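Local atomic coordinates of FACT-Spt16 (Cicer arietinum, PDB entry 5CE6), a protein that is a subunit of the FACT histone chaperone, and its N-terminal region probably binds histones H3-H4. Residues A[269-274]-A[285-291]. Sequence-based numbering, arbitrary orientation.
Sequences PIFQSG and SNDEALY. With NA (sodium ion), chain E.
Ser285 meets the start of the edge segment 269-274 through a single hydroxyl that bonds twice: OG donates to Pro269 O at 2.8 Å and accepts from Phe271 N, the N-H pointing at it with an angle of 154°. Its OG stands anti to the carbonyl carbon (chi1 -64°), which places the oxygen within bonding distance of both backbone groups, next to the edge of the Phe271 ring. Replacing Ser285 by alanine removes both bonds and would probably leave Phe271 N without its acceptor and take from Pro269 O the hydroxyl donor. A water accepts from Ser285 N beside Pro269 O; a second accepts from Asn286 N and donates to Phe271 O, its oxygen 2.6 Å from Phe271 O, and a third joins Asn286 ND2 to Ser273 O.

At the other end Ser273 OG accepts from Tyr291 N at 2.9 Å and also hydrogen-bonds His237 NE2. Asn286 OD1, which closes an Asx turn with Glu288 N, bonds ND1 of the same histidine. Tyr291 CB lies 3.6 Å from Gly274 CA, and a water bridges Gly274 N and Tyr291 O. The sodium ion, held by Ala289 O at 2.7 Å and by two waters, is tied to Gly274 O through one of them.

Strand 270-273 pairs with strand 296-306 along its other edge; on this one, within the M24-like fold, serine hydroxyls and waters take up polar backbone groups of both segments where no strand pairs directly.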
loop_
_atom_site.group_PDB
_atom_site.type_symbol
_atom_site.label_atom_id
_atom_site.label_comp_id
_atom_site.label_asym_id
_atom_site.label_seq_id
_atom_site.Cartn_x
_atom_site.Cartn_y
_atom_site.Cartn_z
ATOM N N PRO A 269 -12.513 2.096 5.956
ATOM C CA PRO A 269 -13.090 0.813 5.542
ATOM C C PRO A 269 -14.158 0.986 4.481
ATOM O O PRO A 269 -14.903 1.972 4.510
ATOM C CB PRO A 269 -13.699 0.290 6.841
ATOM C CG PRO A 269 -12.705 0.779 7.887
ATOM C CD PRO A 269 -12.374 2.179 7.425
ATOM N N ILE A 270 -14.218 0.042 3.552
ATOM C CA ILE A 270 -15.123 0.152 2.417
ATOM C C ILE A 270 -16.262 -0.821 2.604
ATOM O O ILE A 270 -16.037 -2.009 2.769
ATOM C CB ILE A 270 -14.388 -0.171 1.105
ATOM C CG1 ILE A 270 -13.356 0.932 0.806
ATOM C CG2 ILE A 270 -15.381 -0.347 -0.061
ATOM C CD1 ILE A 270 -12.297 0.519 -0.227
ATOM N N PHE A 271 -17.484 -0.301 2.622
ATOM C CA PHE A 271 -18.674 -1.142 2.635
ATOM C C PHE A 271 -19.546 -0.740 1.469
ATOM O O PHE A 271 -19.841 0.445 1.292
ATOM C CB PHE A 271 -19.447 -0.954 3.935
ATOM C CG PHE A 271 -18.795 -1.602 5.113
ATOM C CD1 PHE A 271 -17.827 -0.928 5.843
ATOM C CD2 PHE A 271 -19.137 -2.899 5.477
ATOM C CE1 PHE A 271 -17.202 -1.533 6.923
ATOM C CE2 PHE A 271 -18.523 -3.510 6.569
ATOM C CZ PHE A 271 -17.562 -2.822 7.290
ATOM N N GLN A 272 -19.960 -1.723 0.670
ATOM C CA GLN A 272 -20.778 -1.443 -0.511
ATOM C C GLN A 272 -21.870 -2.485 -0.651
ATOM O O GLN A 272 -21.647 -3.665 -0.374
ATOM C CB GLN A 272 -19.910 -1.464 -1.777
ATOM C CG GLN A 272 -18.811 -0.419 -1.786
ATOM C CD GLN A 272 -17.888 -0.514 -2.984
ATOM O OE1 GLN A 272 -17.974 -1.446 -3.781
ATOM N NE2 GLN A 272 -16.968 0.441 -3.095
ATOM N N SER A 273 -23.038 -2.053 -1.110
ATOM C CA SER A 273 -24.123 -2.991 -1.378
ATOM C C SER A 273 -25.139 -2.299 -2.263
ATOM O O SER A 273 -24.933 -1.158 -2.660
ATOM C CB SER A 273 -24.784 -3.437 -0.070
ATOM O OG SER A 273 -25.512 -2.366 0.513
ATOM N N GLY A 274 -26.236 -2.986 -2.572
ATOM C CA GLY A 274 -27.369 -2.327 -3.193
ATOM C C GLY A 274 -27.107 -1.758 -4.574
ATOM O O GLY A 274 -27.638 -0.693 -4.937
ATOM N N SER A 285 -17.099 4.564 1.404
ATOM C CA SER A 285 -18.386 4.076 1.889
ATOM C C SER A 285 -19.387 5.221 1.883
ATOM O O SER A 285 -19.133 6.285 2.454
ATOM C CB SER A 285 -18.251 3.523 3.305
ATOM O OG SER A 285 -17.404 2.383 3.338
ATOM N N ASN A 286 -20.521 5.012 1.231
ATOM C CA ASN A 286 -21.512 6.085 1.116
ATOM C C ASN A 286 -22.486 6.138 2.298
ATOM O O ASN A 286 -22.310 5.398 3.272
ATOM C CB ASN A 286 -22.236 6.019 -0.233
ATOM C CG ASN A 286 -23.104 4.780 -0.387
ATOM O OD1 ASN A 286 -23.548 4.180 0.595
ATOM N ND2 ASN A 286 -23.348 4.386 -1.635
ATOM N N ASP A 287 -23.490 7.016 2.214
ATOM C CA ASP A 287 -24.487 7.178 3.278
ATOM C C ASP A 287 -25.787 6.436 2.992
ATOM O O ASP A 287 -26.820 6.729 3.595
ATOM C CB ASP A 287 -24.826 8.656 3.505
ATOM C CG ASP A 287 -23.706 9.439 4.138
ATOM O OD1 ASP A 287 -22.766 8.850 4.707
ATOM O OD2 ASP A 287 -23.790 10.683 4.084
ATOM N N GLU A 288 -25.750 5.490 2.059
ATOM C CA GLU A 288 -26.916 4.668 1.774
ATOM C C GLU A 288 -26.998 3.512 2.767
ATOM O O GLU A 288 -25.990 3.108 3.343
ATOM C CB GLU A 288 -26.857 4.128 0.340
ATOM C CG GLU A 288 -26.973 5.210 -0.711
ATOM C CD GLU A 288 -28.315 5.905 -0.658
ATOM O OE1 GLU A 288 -29.350 5.205 -0.583
ATOM O OE2 GLU A 288 -28.338 7.153 -0.685
ATOM N N ALA A 289 -28.206 2.996 2.968
ATOM C CA ALA A 289 -28.423 1.888 3.888
ATOM C C ALA A 289 -27.892 0.592 3.292
ATOM O O ALA A 289 -27.962 0.387 2.081
ATOM C CB ALA A 289 -29.894 1.755 4.205
ATOM N N LEU A 290 -27.351 -0.272 4.144
ATOM C CA LEU A 290 -26.946 -1.609 3.725
ATOM C C LEU A 290 -28.155 -2.329 3.137
ATOM O O LEU A 290 -29.248 -2.275 3.699
ATOM C CB LEU A 290 -26.410 -2.396 4.923
ATOM C CG LEU A 290 -25.852 -3.782 4.628
ATOM C CD1 LEU A 290 -24.486 -3.644 3.976
ATOM C CD2 LEU A 290 -25.769 -4.634 5.887
ATOM N N TYR A 291 -27.962 -2.983 1.996
ATOM C CA TYR A 291 -29.069 -3.643 1.302
ATOM C C TYR A 291 -28.856 -5.142 1.327
ATOM O O TYR A 291 -27.784 -5.630 0.957
ATOM C CB TYR A 291 -29.170 -3.160 -0.146
ATOM C CG TYR A 291 -30.413 -3.653 -0.859
ATOM C CD1 TYR A 291 -31.608 -2.957 -0.757
ATOM C CD2 TYR A 291 -30.383 -4.807 -1.630
ATOM C CE1 TYR A 291 -32.742 -3.395 -1.399
ATOM C CE2 TYR A 291 -31.513 -5.259 -2.275
ATOM C CZ TYR A 291 -32.691 -4.543 -2.160
ATOM O OH TYR A 291 -33.830 -4.983 -2.806
HETATM NA NA NA E . -27.423 -0.171 -0.519
HETATM O O HOH W 1 -14.670 4.565 2.860
HETATM O O HOH W 2 -20.803 2.375 -0.202
HETATM O O HOH W 3 -25.334 1.967 -1.899
HETATM O O HOH W 4 -26.796 -5.648 -1.603
HETATM O O HOH W 5 -27.762 1.390 -2.765
HETATM O O HOH W 6 -29.992 0.836 0.064
#